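Local coordinates for protein peptidoglycan glycosyltransferase (Burkholderia ambifaria, PDB 5UY7) that is a penicillin-binding protein whose modelled part has the fold shared by penicillin-recognising enzymes and serine beta-lactamases, at residues K273-S278 with R395-I400; M437-V442 with G455-G460. All blocks are in the same frame, centred on the assembly; numbering follows the deposited sequence.

Contact 1 of 2, residues K273-S278 with R395-I400; sequences KPFTVS and RAYTAI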
loop_
_atom_site.group_PDB
_atom_site.type_symbol
_atom_site.label_atom_id
_atom_site.label_comp_id
_atom_site.label_asym_id
_atom_site.label_seq_id
_atom_site.Cartn_x
_atom_site.Cartn_y
_atom_site.Cartn_z
ATOM N N LYS A 273 4.216 -6.209 1.250
ATOM C CA LYS A 273 5.646 -6.454 1.426
ATOM C C LYS A 273 6.338 -5.335 2.198
ATOM O O LYS A 273 7.208 -5.647 3.037
ATOM C CB LYS A 273 6.298 -6.700 0.056
ATOM C CG LYS A 273 5.871 -8.031 -0.547
ATOM C CD LYS A 273 6.212 -8.179 -2.042
ATOM C CE LYS A 273 5.831 -9.573 -2.495
ATOM N NZ LYS A 273 5.801 -9.759 -3.999
ATOM N N PRO A 274 6.003 -4.053 2.012
ATOM C CA PRO A 274 6.649 -3.017 2.831
ATOM C C PRO A 274 6.376 -3.151 4.316
ATOM O O PRO A 274 7.203 -2.695 5.111
ATOM C CB PRO A 274 6.062 -1.717 2.271
ATOM C CG PRO A 274 5.778 -2.054 0.855
ATOM C CD PRO A 274 5.240 -3.440 0.902
ATOM N N PHE A 275 5.245 -3.740 4.718
ATOM C CA PHE A 275 4.978 -3.880 6.148
ATOM C C PHE A 275 5.762 -5.036 6.746
ATOM O O PHE A 275 6.210 -4.955 7.894
ATOM C CB PHE A 275 3.476 -4.053 6.407
ATOM C CG PHE A 275 2.687 -2.821 6.080
ATOM C CD1 PHE A 275 2.795 -1.690 6.871
ATOM C CD2 PHE A 275 1.871 -2.777 4.958
ATOM C CE1 PHE A 275 2.099 -0.528 6.558
ATOM C CE2 PHE A 275 1.169 -1.618 4.640
ATOM C CZ PHE A 275 1.285 -0.493 5.447
ATOM N N THR A 276 5.924 -6.122 5.988
ATOM C CA THR A 276 6.814 -7.197 6.418
ATOM C C THR A 276 8.205 -6.654 6.708
ATOM O O THR A 276 8.798 -6.938 7.758
ATOM C CB THR A 276 6.887 -8.270 5.331
ATOM O OG1 THR A 276 5.580 -8.820 5.121
ATOM C CG2 THR A 276 7.835 -9.391 5.740
ATOM N N VAL A 277 8.723 -5.843 5.780
ATOM C CA VAL A 277 10.052 -5.273 5.926
ATOM C C VAL A 277 10.065 -4.240 7.042
ATOM O O VAL A 277 10.988 -4.222 7.870
ATOM C CB VAL A 277 10.515 -4.680 4.583
ATOM C CG1 VAL A 277 11.711 -3.758 4.785
ATOM C CG2 VAL A 277 10.844 -5.800 3.611
ATOM N N SER A 278 9.039 -3.376 7.106
ATOM C CA SER A 278 8.972 -2.386 8.182
ATOM C C SER A 278 9.093 -3.046 9.550
ATOM O O SER A 278 9.852 -2.586 10.413
ATOM C CB SER A 278 7.664 -1.596 8.108
ATOM O OG SER A 278 7.614 -0.759 6.968
ATOM N N ARG A 395 -5.212 3.764 4.793
ATOM C CA ARG A 395 -4.916 4.164 6.166
ATOM C C ARG A 395 -3.600 3.564 6.642
ATOM O O ARG A 395 -2.772 4.258 7.252
ATOM C CB ARG A 395 -6.065 3.750 7.088
ATOM C CG ARG A 395 -5.803 4.013 8.561
ATOM C CD ARG A 395 -7.004 3.622 9.419
ATOM N NE ARG A 395 -7.396 2.229 9.213
ATOM C CZ ARG A 395 -8.480 1.668 9.740
ATOM N NH1 ARG A 395 -9.295 2.378 10.512
ATOM N NH2 ARG A 395 -8.751 0.395 9.493
ATOM N N ALA A 396 -3.387 2.273 6.370
ATOM C CA ALA A 396 -2.142 1.630 6.785
ATOM C C ALA A 396 -0.921 2.339 6.206
ATOM O O ALA A 396 0.088 2.515 6.902
ATOM C CB ALA A 396 -2.153 0.153 6.380
ATOM N N TYR A 397 -0.992 2.779 4.941
ATOM C CA TYR A 397 0.178 3.426 4.345
ATOM C C TYR A 397 0.461 4.794 4.962
ATOM O O TYR A 397 1.587 5.290 4.838
ATOM C CB TYR A 397 0.026 3.522 2.816
ATOM C CG TYR A 397 0.683 2.343 2.113
ATOM C CD1 TYR A 397 0.135 1.064 2.199
ATOM C CD2 TYR A 397 1.872 2.498 1.404
ATOM C CE1 TYR A 397 0.751 -0.031 1.596
ATOM C CE2 TYR A 397 2.486 1.412 0.786
ATOM C CZ TYR A 397 1.915 0.153 0.883
ATOM O OH TYR A 397 2.546 -0.921 0.277
ATOM N N THR A 398 -0.516 5.409 5.648
ATOM C CA THR A 398 -0.192 6.655 6.338
ATOM C C THR A 398 0.814 6.411 7.446
ATOM O O THR A 398 1.545 7.330 7.802
ATOM C CB THR A 398 -1.436 7.368 6.913
ATOM O OG1 THR A 398 -2.012 6.601 7.989
ATOM C CG2 THR A 398 -2.475 7.645 5.804
ATOM N N ALA A 399 0.892 5.186 7.983
ATOM C CA ALA A 399 1.890 4.907 9.009
ATOM C C ALA A 399 3.291 5.033 8.440
ATOM O O ALA A 399 4.199 5.522 9.115
ATOM C CB ALA A 399 1.675 3.515 9.604
ATOM N N ILE A 400 3.485 4.611 7.190
ATOM C CA ILE A 400 4.796 4.737 6.574
ATOM C C ILE A 400 5.045 6.179 6.169
ATOM O O ILE A 400 6.168 6.679 6.263
ATOM C CB ILE A 400 4.894 3.775 5.372
ATOM C CG1 ILE A 400 4.883 2.326 5.874
ATOM C CG2 ILE A 400 6.145 4.071 4.517
ATOM C CD1 ILE A 400 4.734 1.307 4.746
#
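F275 reaches across from helix 273-278 into the angle between Y397, A396 and I400 of helix 395-400. Its CG stands anti to the carbonyl carbon (chi1 -67°), which carries the ring out beyond CB to the neighbouring helix. Past CB and CG, the CD1 side leads to I400: CE1 lies 3.7 Å from I400 CD1, a methyl that makes an off-centre CH-pi contact with the phenyl ring. On the other branch, CE2 comes to 3.5 Å from Y397 CE1. The two aromatic rings form an offset edge-to-face pair, the edge of F275 turned to the face of Y397, with centroids 5.2 Å apart and planes at 84°. At the tip, CZ touches the CB of A396 at 3.6 Å and meets the A396 carbonyl oxygen at the ring edge. The axes of the two segments stay 11.1 Å apart at their closest, and the F275 ring spans much of that gap. The contact lies in the core of the penicillin-binding fold, between helix 273-282 and helix 390-401, whose Y397 and I400 also rest on strand 477-485. Helix 273-282 starts in what looks like the SxxK motif; K273 turns away from the contact, its NZ hydrogen-bonded to S270 OG and N326 OD1. P274 lies next to the tyrosine's far end, CG 3.5 Å from Y397 OH, while that hydroxyl is hydrogen-bonded to the carbonyl of I271. Nearby, P274 O accepts both S278 N and S278 OG from opposite faces of its plane, and S278 OG in turn sits 4.2 Å from I400 CD1.

Contact 2 of 2, residues M437-V442 with G455-G460; sequences MLETVV and GYRVGG
R457 opens the contact by gripping E439 side-on with two nitrogens: NE meets OE1 at 2.9 Å, and NH2 meets OE2 at 2.7 Å in a nearly straight bond (173°). The second of these bonds uses the syn lone pair of OE2, whereas NE meets OE1 on the syn side but well out of the carboxylate plane. An extended glutamate and a bend at chi3 of the arginine (54°) bring the two flat groups almost coplanar, their planes 27° apart. R457 NH1 also forms a salt bridge with a sulfate ion, probably from the crystallisation liquor, so two anions sit around the guanidinium. At V458 the backbone takes over. Its carbonyl oxygen receives a CA-H...O contact from E439 CA at 3.4 Å and lies beside E439 CG, and although its CB points away from the helix, its CG2 still reaches V442 CG2, 4.1 Å off. G459, which carries no side chain, lets the strand run hard against the helix, its CA 3.3 Å from L438 O. G460 follows with its oxygen pressed into V441, 3.3 Å from CG1; this buried oxygen has no hydrogen-bonding partner in the model. L438 CD2 lies alongside the same carbonyl. The two glycines lead straight into K461, probably the lysine of the K(T/S)G motif on the edge strand of penicillin-binding proteins. Strand 459-466 is an outermost strand of the five-stranded antiparallel sheet, joined to strand 477-485 by a backbone bond between G459 and M484. V458 leans on F516 of helix 509-526, while V441 packs on I321 of helix 317-323.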
loop_
_atom_site.group_PDB
_atom_site.type_symbol
_atom_site.label_atom_id
_atom_site.label_comp_id
_atom_site.label_asym_id
_atom_site.label_seq_id
_atom_site.Cartn_x
_atom_site.Cartn_y
_atom_site.Cartn_z
ATOM N N MET A 437 13.006 2.887 0.331
ATOM C CA MET A 437 12.820 1.672 -0.457
ATOM C C MET A 437 11.642 1.805 -1.415
ATOM O O MET A 437 11.699 1.311 -2.547
ATOM C CB MET A 437 12.623 0.474 0.471
ATOM C CG MET A 437 13.826 0.212 1.364
ATOM S SD MET A 437 13.400 -1.104 2.519
ATOM C CE MET A 437 14.895 -1.168 3.520
ATOM N N LEU A 438 10.566 2.459 -0.979
ATOM C CA LEU A 438 9.396 2.591 -1.851
ATOM C C LEU A 438 9.708 3.413 -3.098
ATOM O O LEU A 438 9.109 3.181 -4.152
ATOM C CB LEU A 438 8.231 3.222 -1.090
ATOM C CG LEU A 438 7.552 2.357 -0.025
ATOM C CD1 LEU A 438 6.452 3.171 0.642
ATOM C CD2 LEU A 438 6.977 1.055 -0.604
ATOM N N GLU A 439 10.624 4.381 -2.998
ATOM C CA GLU A 439 11.024 5.128 -4.190
ATOM C C GLU A 439 11.671 4.222 -5.227
ATOM O O GLU A 439 11.537 4.467 -6.435
ATOM C CB GLU A 439 12.006 6.245 -3.836
ATOM C CG GLU A 439 11.436 7.367 -3.029
ATOM C CD GLU A 439 12.401 8.552 -2.941
ATOM O OE1 GLU A 439 12.746 9.127 -3.993
ATOM O OE2 GLU A 439 12.835 8.860 -1.816
ATOM N N THR A 440 12.413 3.191 -4.786
ATOM C CA THR A 440 13.098 2.342 -5.759
ATOM C C THR A 440 12.119 1.516 -6.580
ATOM O O THR A 440 12.484 1.041 -7.662
ATOM C CB THR A 440 14.121 1.410 -5.084
ATOM O OG1 THR A 440 13.454 0.362 -4.356
ATOM C CG2 THR A 440 15.052 2.201 -4.149
ATOM N N VAL A 441 10.882 1.365 -6.102
ATOM C CA VAL A 441 9.882 0.558 -6.797
ATOM C C VAL A 441 9.546 1.158 -8.158
ATOM O O VAL A 441 9.289 0.432 -9.124
ATOM C CB VAL A 441 8.620 0.426 -5.923
ATOM C CG1 VAL A 441 7.494 -0.235 -6.707
ATOM C CG2 VAL A 441 8.924 -0.346 -4.639
ATOM N N VAL A 442 9.528 2.491 -8.253
ATOM C CA VAL A 442 9.103 3.161 -9.479
ATOM C C VAL A 442 10.279 3.666 -10.308
ATOM O O VAL A 442 10.068 4.150 -11.433
ATOM C CB VAL A 442 8.134 4.325 -9.174
ATOM C CG1 VAL A 442 6.962 3.825 -8.350
ATOM C CG2 VAL A 442 8.872 5.466 -8.476
ATOM N N GLY A 455 8.577 14.677 -12.510
ATOM C CA GLY A 455 8.787 15.871 -11.719
ATOM C C GLY A 455 8.749 15.682 -10.214
ATOM O O GLY A 455 9.098 16.621 -9.486
ATOM N N TYR A 456 8.331 14.520 -9.722
ATOM C CA TYR A 456 8.157 14.332 -8.285
ATOM C C TYR A 456 8.730 13.001 -7.843
ATOM O O TYR A 456 8.464 11.970 -8.465
ATOM C CB TYR A 456 6.674 14.388 -7.897
ATOM C CG TYR A 456 6.065 15.741 -8.123
ATOM C CD1 TYR A 456 6.153 16.728 -7.150
ATOM C CD2 TYR A 456 5.428 16.049 -9.319
ATOM C CE1 TYR A 456 5.611 17.967 -7.349
ATOM C CE2 TYR A 456 4.880 17.304 -9.537
ATOM C CZ TYR A 456 4.972 18.258 -8.542
ATOM O OH TYR A 456 4.426 19.503 -8.739
ATOM N N ARG A 457 9.471 13.020 -6.740
ATOM C CA ARG A 457 9.820 11.776 -6.075
ATOM C C ARG A 457 8.587 11.174 -5.424
ATOM O O ARG A 457 7.930 11.835 -4.615
ATOM C CB ARG A 457 10.894 12.030 -5.025
ATOM C CG ARG A 457 12.210 12.480 -5.645
ATOM C CD ARG A 457 13.167 12.962 -4.578
ATOM N NE ARG A 457 13.363 11.958 -3.533
ATOM C CZ ARG A 457 14.048 12.193 -2.419
ATOM N NH1 ARG A 457 14.602 13.379 -2.219
ATOM N NH2 ARG A 457 14.166 11.234 -1.498
ATOM N N VAL A 458 8.275 9.922 -5.772
ATOM C CA VAL A 458 7.133 9.206 -5.212
ATOM C C VAL A 458 7.563 7.780 -4.897
ATOM O O VAL A 458 8.638 7.327 -5.292
ATOM C CB VAL A 458 5.911 9.197 -6.158
ATOM C CG1 VAL A 458 5.531 10.620 -6.578
ATOM C CG2 VAL A 458 6.178 8.291 -7.368
ATOM N N GLY A 459 6.702 7.063 -4.179
ATOM C CA GLY A 459 6.950 5.650 -3.953
ATOM C C GLY A 459 5.660 4.969 -3.567
ATOM O O GLY A 459 4.714 5.612 -3.100
ATOM N N GLY A 460 5.633 3.656 -3.761
ATOM C CA GLY A 460 4.445 2.887 -3.440
ATOM C C GLY A 460 4.612 1.450 -3.890
ATOM O O GLY A 460 5.701 1.030 -4.292
#

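Overall arrangement
Going from the N terminus, the modelled chain runs through helix 201-217 and strands 222-229 and 235-241 before reaching helix 273-282. A long excursion of 116 residues, including helices 317-323, 326-333, 338-347 and 374-381, returns through helix 390-401 to close contact 1. Only afterwards does helix 428-442 begin; 12 residues separate the segments of contact 2, which closes as the chain runs on into strand 459-466. The two closures are thus in series, neither nesting nor crossing. In space they meet, centres about 14 Å apart: L438 touches both P274 and I400, and M437 touches V277. Helix 428-442 therefore bridges the helical core and the edge of the sheet.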